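Local coordinates for protein mannan endo-1,4-beta-mannosidase (Bacillus subtilis, PDB 3CBW) that hydrolyses internal beta-1,4-mannosidic linkages in mannan, galactomannan and glucomannan, and so takes part in glucomannan degradation, at residues A[154-159]-A[209-214]; A[69-74]-A[327-332]. The protein carries 3 engineered substitutions. All blocks are in the same frame, centred on the assembly; numbering follows the deposited sequence.

Contact 1. Residues A[154-159]-A[209-214]; sequences KIADGL and HYMTDT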
ATOM      1  N   LYS A 154      10.576  -2.414  15.513  1.00  9.36           N
ATOM      2  CA  LYS A 154       9.401  -1.788  16.098  1.00  9.85           C
ATOM      3  C   LYS A 154       8.167  -1.980  15.208  1.00  9.32           C
ATOM      4  O   LYS A 154       7.069  -2.207  15.702  1.00  9.78           O
ATOM      5  CB  LYS A 154       9.668  -0.306  16.377  1.00 10.48           C
ATOM      6  CG  LYS A 154       8.644   0.323  17.288  1.00 12.04           C
ATOM      7  CD  LYS A 154       9.015   1.747  17.661  1.00 13.73           C
ATOM      8  CE  LYS A 154       7.931   2.349  18.522  1.00 14.61           C
ATOM      9  NZ  LYS A 154       8.199   3.799  18.779  1.00 14.27           N
ATOM     10  N   ILE A 155       8.363  -1.885  13.897  1.00  9.27           N
ATOM     11  CA  ILE A 155       7.302  -2.156  12.923  1.00  8.59           C
ATOM     12  C   ILE A 155       6.784  -3.585  13.099  1.00  8.39           C
ATOM     13  O   ILE A 155       5.571  -3.813  13.183  1.00  8.71           O
ATOM     14  CB  ILE A 155       7.798  -1.912  11.471  1.00  8.57           C
ATOM     15  CG1 ILE A 155       8.017  -0.412  11.242  1.00  8.34           C
ATOM     16  CG2 ILE A 155       6.796  -2.475  10.458  1.00  9.20           C
ATOM     17  CD1 ILE A 155       8.959  -0.112  10.097  1.00  9.72           C
ATOM     18  N   ALA A 156       7.709  -4.540  13.190  1.00  7.93           N
ATOM     19  CA  ALA A 156       7.331  -5.941  13.349  1.00  8.52           C
ATOM     20  C   ALA A 156       6.576  -6.175  14.648  1.00  8.90           C
ATOM     21  O   ALA A 156       5.622  -6.942  14.669  1.00  8.89           O
ATOM     22  CB  ALA A 156       8.545  -6.839  13.277  1.00  8.79           C
ATOM     23  N   ASP A 157       6.976  -5.497  15.728  1.00  9.12           N
ATOM     24  CA  ASP A 157       6.245  -5.612  16.998  1.00 10.11           C
ATOM     25  C   ASP A 157       4.794  -5.180  16.790  1.00 10.03           C
ATOM     26  O   ASP A 157       3.867  -5.807  17.300  1.00 11.07           O
ATOM     27  CB  ASP A 157       6.877  -4.744  18.089  1.00 10.55           C
ATOM     28  CG  ASP A 157       8.241  -5.247  18.562  1.00 11.53           C
ATOM     29  OD1 ASP A 157       8.670  -6.367  18.219  1.00 12.68           O
ATOM     30  OD2 ASP A 157       8.888  -4.481  19.316  1.00 14.13           O
ATOM     31  N   GLY A 158       4.593  -4.103  16.032  1.00  9.93           N
ATOM     32  CA  GLY A 158       3.240  -3.646  15.728  1.00 10.29           C
ATOM     33  C   GLY A 158       2.490  -4.652  14.875  1.00 10.00           C
ATOM     34  O   GLY A 158       1.342  -4.977  15.154  1.00  9.45           O
ATOM     35  N   LEU A 159       3.138  -5.157  13.837  1.00  9.43           N
ATOM     36  CA  LEU A 159       2.476  -6.120  12.950  1.00  9.21           C
ATOM     37  C   LEU A 159       2.071  -7.403  13.682  1.00  9.14           C
ATOM     38  O   LEU A 159       1.012  -7.990  13.409  1.00  8.56           O
ATOM     39  CB  LEU A 159       3.323  -6.423  11.712  1.00  8.98           C
ATOM     40  CG  LEU A 159       3.567  -5.216  10.797  1.00  9.27           C
ATOM     41  CD1 LEU A 159       4.557  -5.569   9.714  1.00  9.75           C
ATOM     42  CD2 LEU A 159       2.285  -4.706  10.188  1.00  9.72           C
ATOM     43  N   HIS A 209      12.595 -10.477   4.215  1.00  8.88           N
ATOM     44  CA  HIS A 209      13.195 -11.516   5.053  1.00  9.48           C
ATOM     45  C   HIS A 209      13.124 -11.185   6.526  1.00  9.06           C
ATOM     46  O   HIS A 209      12.908 -12.087   7.340  1.00  9.82           O
ATOM     47  CB  HIS A 209      14.627 -11.804   4.614  1.00 10.56           C
ATOM     48  CG  HIS A 209      14.693 -12.468   3.285  1.00 10.82           C
ATOM     49  ND1 HIS A 209      15.541 -12.057   2.278  1.00 13.00           N
ATOM     50  CD2 HIS A 209      13.982 -13.503   2.785  1.00 10.87           C
ATOM     51  CE1 HIS A 209      15.355 -12.822   1.217  1.00 13.14           C
ATOM     52  NE2 HIS A 209      14.416 -13.708   1.499  1.00 11.80           N
ATOM     53  N   TYR A 210      13.264  -9.915   6.883  1.00  9.48           N
ATOM     54  CA  TYR A 210      13.141  -9.536   8.277  1.00  9.81           C
ATOM     55  C   TYR A 210      11.732  -9.857   8.772  1.00  9.56           C
ATOM     56  O   TYR A 210      11.549 -10.469   9.828  1.00  9.98           O
ATOM     57  CB  TYR A 210      13.435  -8.046   8.455  1.00 10.66           C
ATOM     58  CG  TYR A 210      13.601  -7.641   9.897  1.00 11.40           C
ATOM     59  CD1 TYR A 210      14.873  -7.547  10.457  1.00 14.85           C
ATOM     60  CD2 TYR A 210      12.499  -7.351  10.707  1.00 11.89           C
ATOM     61  CE1 TYR A 210      15.058  -7.181  11.777  1.00 15.39           C
ATOM     62  CE2 TYR A 210      12.670  -6.980  12.051  1.00 12.35           C
ATOM     63  CZ  TYR A 210      13.965  -6.902  12.573  1.00 14.14           C
ATOM     64  OH  TYR A 210      14.198  -6.536  13.882  1.00 16.34           O
ATOM     65  N   MET A 211      10.718  -9.426   8.023  1.00  8.89           N
ATOM     66  CA  MET A 211       9.341  -9.611   8.474  1.00  8.75           C
ATOM     67  C   MET A 211       8.918 -11.074   8.439  1.00  9.11           C
ATOM     68  O   MET A 211       8.285 -11.561   9.366  1.00  9.01           O
ATOM     69  CB  MET A 211       8.382  -8.767   7.629  1.00  8.97           C
ATOM     70  CG  MET A 211       8.571  -7.252   7.773  1.00  9.11           C
ATOM     71  SD  MET A 211       8.526  -6.557   9.517  1.00  4.93           S
ATOM     72  CE  MET A 211       9.381  -4.953   9.181  1.00 10.54           C
ATOM     73  N   THR A 212       9.251 -11.765   7.357  1.00  9.03           N
ATOM     74  CA  THR A 212       8.760 -13.116   7.125  1.00  9.19           C
ATOM     75  C   THR A 212       9.567 -14.147   7.911  1.00  9.68           C
ATOM     76  O   THR A 212       8.994 -15.003   8.589  1.00 10.75           O
ATOM     77  CB  THR A 212       8.781 -13.428   5.615  1.00  8.95           C
ATOM     78  OG1 THR A 212       8.043 -12.415   4.925  1.00  8.82           O
ATOM     79  CG2 THR A 212       8.183 -14.784   5.318  1.00 10.31           C
ATOM     80  N   ASP A 213      10.892 -14.063   7.828  1.00  9.39           N
ATOM     81  CA  ASP A 213      11.734 -15.106   8.414  1.00  9.86           C
ATOM     82  C   ASP A 213      12.173 -14.744   9.826  1.00 10.44           C
ATOM     83  O   ASP A 213      11.867 -15.474  10.766  1.00 12.00           O
ATOM     84  CB  ASP A 213      12.912 -15.394   7.491  1.00 10.26           C
ATOM     85  CG  ASP A 213      12.464 -15.949   6.156  1.00 11.59           C
ATOM     86  OD1 ASP A 213      11.462 -16.704   6.127  1.00 12.22           O
ATOM     87  OD2 ASP A 213      13.108 -15.631   5.140  1.00 11.64           O
ATOM     88  N   THR A 214      12.835 -13.613  10.006  1.00 10.50           N
ATOM     89  CA  THR A 214      13.286 -13.217  11.350  1.00 11.23           C
ATOM     90  C   THR A 214      12.112 -13.091  12.310  1.00 10.87           C
ATOM     91  O   THR A 214      12.199 -13.528  13.466  1.00 11.49           O
ATOM     92  CB  THR A 214      14.081 -11.898  11.299  1.00 11.43           C
ATOM     93  OG1 THR A 214      15.151 -12.032  10.356  1.00 13.56           O
ATOM     94  CG2 THR A 214      14.641 -11.508  12.677  1.00 13.10           C
TER

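Contact 2. Residues A[69-74]-A[327-332]; sequences SPAIYG and WTLNKG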
ATOM      1  N   SER A  69     -18.897   2.670   3.359  1.00 13.19           N
ATOM      2  CA  SER A  69     -17.552   2.831   3.915  1.00 12.30           C
ATOM      3  C   SER A  69     -16.518   2.148   3.021  1.00 11.07           C
ATOM      4  O   SER A  69     -16.832   1.146   2.382  1.00 10.27           O
ATOM      5  CB  SER A  69     -17.464   2.235   5.318  1.00 13.01           C
ATOM      6  OG  SER A  69     -18.377   2.864   6.196  1.00 15.06           O
ATOM      7  N   PRO A  70     -15.270   2.666   2.998  1.00 10.12           N
ATOM      8  CA  PRO A  70     -14.251   2.013   2.169  1.00  9.79           C
ATOM      9  C   PRO A  70     -13.986   0.580   2.622  1.00  9.09           C
ATOM     10  O   PRO A  70     -13.936   0.300   3.829  1.00  9.39           O
ATOM     11  CB  PRO A  70     -13.003   2.882   2.378  1.00  9.80           C
ATOM     12  CG  PRO A  70     -13.254   3.659   3.641  1.00 10.50           C
ATOM     13  CD  PRO A  70     -14.748   3.851   3.704  1.00 10.20           C
ATOM     14  N   ALA A  71     -13.839  -0.335   1.670  1.00  8.74           N
ATOM     15  CA  ALA A  71     -13.478  -1.708   2.015  1.00  8.49           C
ATOM     16  C   ALA A  71     -12.106  -1.796   2.689  1.00  8.51           C
ATOM     17  O   ALA A  71     -11.923  -2.572   3.635  1.00  8.99           O
ATOM     18  CB  ALA A  71     -13.548  -2.614   0.798  1.00  8.80           C
ATOM     19  N   ILE A  72     -11.149  -1.004   2.205  1.00  8.09           N
ATOM     20  CA  ILE A  72      -9.796  -0.989   2.730  1.00  7.93           C
ATOM     21  C   ILE A  72      -9.540   0.310   3.487  1.00  7.82           C
ATOM     22  O   ILE A  72      -9.923   1.394   3.029  1.00  7.96           O
ATOM     23  CB  ILE A  72      -8.786  -1.126   1.578  1.00  7.79           C
ATOM     24  CG1 ILE A  72      -8.960  -2.491   0.906  1.00  8.59           C
ATOM     25  CG2 ILE A  72      -7.340  -0.924   2.079  1.00  8.46           C
ATOM     26  CD1 ILE A  72      -8.287  -2.593  -0.438  1.00 10.47           C
ATOM     27  N   TYR A  73      -8.923   0.198   4.667  1.00  7.70           N
ATOM     28  CA  TYR A  73      -8.573   1.390   5.438  1.00  8.13           C
ATOM     29  C   TYR A  73      -7.091   1.359   5.739  1.00  7.31           C
ATOM     30  O   TYR A  73      -6.568   0.356   6.232  1.00  7.93           O
ATOM     31  CB  TYR A  73      -9.397   1.493   6.712  1.00  9.46           C
ATOM     32  CG  TYR A  73      -9.602   2.915   7.180  1.00  9.60           C
ATOM     33  CD1 TYR A  73     -10.205   3.860   6.357  1.00 10.79           C
ATOM     34  CD2 TYR A  73      -9.234   3.311   8.469  1.00 10.49           C
ATOM     35  CE1 TYR A  73     -10.413   5.172   6.789  1.00 11.04           C
ATOM     36  CE2 TYR A  73      -9.450   4.627   8.912  1.00 11.49           C
ATOM     37  CZ  TYR A  73     -10.051   5.537   8.071  1.00 10.72           C
ATOM     38  OH  TYR A  73     -10.297   6.832   8.487  1.00 12.05           O
ATOM     39  N   GLY A  74      -6.416   2.462   5.413  1.00  7.77           N
ATOM     40  CA  GLY A  74      -4.977   2.520   5.529  1.00  7.58           C
ATOM     41  C   GLY A  74      -4.470   3.286   6.727  1.00  8.10           C
ATOM     42  O   GLY A  74      -5.072   4.283   7.146  1.00  8.21           O
ATOM     43  N   TRP A 327     -19.473  -1.872  -9.888  1.00 11.18           N
ATOM     44  CA  TRP A 327     -18.162  -2.507  -9.731  1.00 10.70           C
ATOM     45  C   TRP A 327     -17.551  -2.368  -8.345  1.00 10.47           C
ATOM     46  O   TRP A 327     -16.685  -3.165  -7.984  1.00  9.81           O
ATOM     47  CB  TRP A 327     -17.186  -1.945 -10.748  1.00 11.63           C
ATOM     48  CG  TRP A 327     -17.311  -2.522 -12.127  1.00 12.26           C
ATOM     49  CD1 TRP A 327     -18.462  -2.812 -12.809  1.00 13.53           C
ATOM     50  CD2 TRP A 327     -16.231  -2.861 -12.997  1.00 11.77           C
ATOM     51  NE1 TRP A 327     -18.154  -3.321 -14.051  1.00 14.50           N
ATOM     52  CE2 TRP A 327     -16.793  -3.352 -14.195  1.00 12.93           C
ATOM     53  CE3 TRP A 327     -14.836  -2.791 -12.882  1.00 12.13           C
ATOM     54  CZ2 TRP A 327     -16.005  -3.788 -15.271  1.00 12.91           C
ATOM     55  CZ3 TRP A 327     -14.055  -3.222 -13.948  1.00 12.75           C
ATOM     56  CH2 TRP A 327     -14.643  -3.707 -15.133  1.00 12.71           C
ATOM     57  N   THR A 328     -17.976  -1.365  -7.587  1.00 10.36           N
ATOM     58  CA  THR A 328     -17.287  -1.033  -6.339  1.00 10.69           C
ATOM     59  C   THR A 328     -17.751  -1.920  -5.187  1.00 11.16           C
ATOM     60  O   THR A 328     -18.945  -2.052  -4.929  1.00 13.13           O
ATOM     61  CB  THR A 328     -17.475   0.452  -6.023  1.00 10.55           C
ATOM     62  OG1 THR A 328     -17.041   1.211  -7.153  1.00 11.18           O
ATOM     63  CG2 THR A 328     -16.661   0.863  -4.804  1.00 11.10           C
ATOM     64  N   LEU A 329     -16.787  -2.525  -4.501  1.00 10.40           N
ATOM     65  CA  LEU A 329     -17.048  -3.373  -3.358  1.00 10.16           C
ATOM     66  C   LEU A 329     -16.627  -2.625  -2.097  1.00  9.43           C
ATOM     67  O   LEU A 329     -15.460  -2.239  -1.949  1.00  9.59           O
ATOM     68  CB  LEU A 329     -16.271  -4.677  -3.535  1.00 10.63           C
ATOM     69  CG  LEU A 329     -16.557  -5.838  -2.590  1.00 10.59           C
ATOM     70  CD1 LEU A 329     -16.107  -7.158  -3.208  1.00 12.12           C
ATOM     71  CD2 LEU A 329     -15.924  -5.634  -1.212  1.00 11.34           C
ATOM     72  N   ASN A 330     -17.578  -2.434  -1.185  1.00  9.53           N
ATOM     73  CA  ASN A 330     -17.371  -1.622   0.004  1.00  9.66           C
ATOM     74  C   ASN A 330     -17.302  -2.462   1.275  1.00  9.70           C
ATOM     75  O   ASN A 330     -17.489  -3.683   1.239  1.00 10.05           O
ATOM     76  CB  ASN A 330     -18.466  -0.557   0.083  1.00 10.24           C
ATOM     77  CG  ASN A 330     -18.420   0.376  -1.102  1.00 10.51           C
ATOM     78  OD1 ASN A 330     -17.349   0.833  -1.493  1.00 10.44           O
ATOM     79  ND2 ASN A 330     -19.565   0.643  -1.700  1.00 11.74           N
ATOM     80  N   LYS A 331     -16.980  -1.812   2.390  1.00  9.75           N
ATOM     81  CA  LYS A 331     -16.918  -2.479   3.678  1.00 10.44           C
ATOM     82  C   LYS A 331     -18.209  -3.260   3.907  1.00 10.89           C
ATOM     83  O   LYS A 331     -19.305  -2.742   3.676  1.00 11.57           O
ATOM     84  CB  LYS A 331     -16.735  -1.442   4.784  1.00 10.35           C
ATOM     85  CG  LYS A 331     -16.310  -2.024   6.124  1.00 11.01           C
ATOM     86  CD  LYS A 331     -16.358  -0.965   7.221  1.00 11.29           C
ATOM     87  CE  LYS A 331     -15.715  -1.461   8.521  1.00 11.42           C
ATOM     88  NZ  LYS A 331     -15.951  -0.481   9.630  1.00 12.96           N
ATOM     89  N   GLY A 332     -18.062  -4.506   4.346  1.00 11.11           N
ATOM     90  CA  GLY A 332     -19.211  -5.383   4.604  1.00 11.95           C
ATOM     91  C   GLY A 332     -19.567  -6.295   3.439  1.00 12.55           C
ATOM     92  O   GLY A 332     -20.476  -7.129   3.562  1.00 13.90           O
TER
HETATM   93  O   HOH W   1     -20.114  -0.010   3.212  1.00 15.45           O

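Contact 1. Residues A[154-159]-A[209-214]
Tyr210 meets Ala156 through the rim of its ring: CE2 lies 4.3 Å from Ala156 CB, and that methyl sits near the ring plane rather than over a face. The ring then runs on along helix 143-163, resting on Asn149, Leu152 and Ser153. Next comes Met211, which carries most of the contact. With CG anti to the carbonyl carbon (chi1 -65°) and a bend at chi2 (-54°), its thioether turns across to the other helix. Met211 SD settles on Ala156 CB at 3.8 Å, with Leu159 CD1 slightly farther off at 4.1 Å. Beyond it, Met211 CE reaches the CG2 branch of Ile155, also at 3.8 Å. The methionine crosses both the isoleucine and the leucine at about a right angle, while Leu220 and Trp222 of strand 220-224 touch it too. Cut back to an alanine, Met211 would lose SD and CE, which is likely to deprive Ile155 CG2, Ala156 CB and Leu159 CD1 of a partner across the contact and open a gap between the helices. Over 210-214 the helix takes a wider pi-type turn, in which His209 O accepts from both Asp213 N and Thr214 N. The two helical segments cross at -54°, an apolar seam between neighbouring outer helices that lead into adjacent parallel strands 169-172 and 220-224, as in a TIM barrel.

Contact 2. Residues A[69-74]-A[327-332]
Lys331 sets its CG anti to the backbone N (chi1 -165°), and the extended chain beyond CG carries CD past Ser69 CB. The two CB atoms, Ser69 CB and Lys331 CB, come within 3.8 Å, and Lys331 CD passes Ser69 CB at 3.9 Å. This happens at the N-terminal entrance to strand 72-79 of the TIM barrel, where residues following the short strand 328-329 cross the turn that feeds the barrel strand. Both strands pair in parallel with strand 41-49.

One direct hydrogen bond joins the backbones: Lys331 N donates to Ser69 O over 3.0 Å. It is nearly straight at hydrogen (166°), though the donor stands 34° out of the carbonyl plane. Asn330 CB packs against the same oxygen, 3.3 Å from Ser69 O, while the asparagine's polar end is occupied by other partners. Asn330 OD1 is bonded to Ser43 OG of strand 41-49, which is also bonded to Ala71 N, so this one hydroxyl links both segments to the neighbouring strand; Asn330 ND2 is held by Tyr323 O. The buried methyl of Ala71 packs against the backbone of Leu329 and Asn330. Ala71 CB lies 3.4 Å from Leu329 O, and the CD2 branch of Leu329 approaches Ala71 CB to 4.3 Å.

Toward the outside, Lys331 CB borders Pro70 O, whose hydrogen-bond partner is Tyr102 OH; the same tyrosine receives the lysine in a cation-pi contact. A single water finishes the junction, accepting from Ser69 N at 2.9 Å and donating to Lys331 O at 2.9 Å.

How the contacts relate
Both contacts are largely buried, yet they hold different layers of the same barrel. Contact 1 joins two outer helices through methyls, a thioether and a ring edge, with apolar side chains alone meeting across it. Contact 2 lies at strand entrances and relies chiefly on the main chain: a direct bond, a bridging water and carbonyl oxygens set against side-chain carbons, with a smaller apolar share from the alanine-leucine and serine-lysine pairs. Its lysine and serine are partly exposed, as is the tyrosine of contact 1. The centres are 27 Å apart and the two do not touch. In sequence, contact 1 falls inside the long excursion between 69-74 and 327-332, which contact 2 closes.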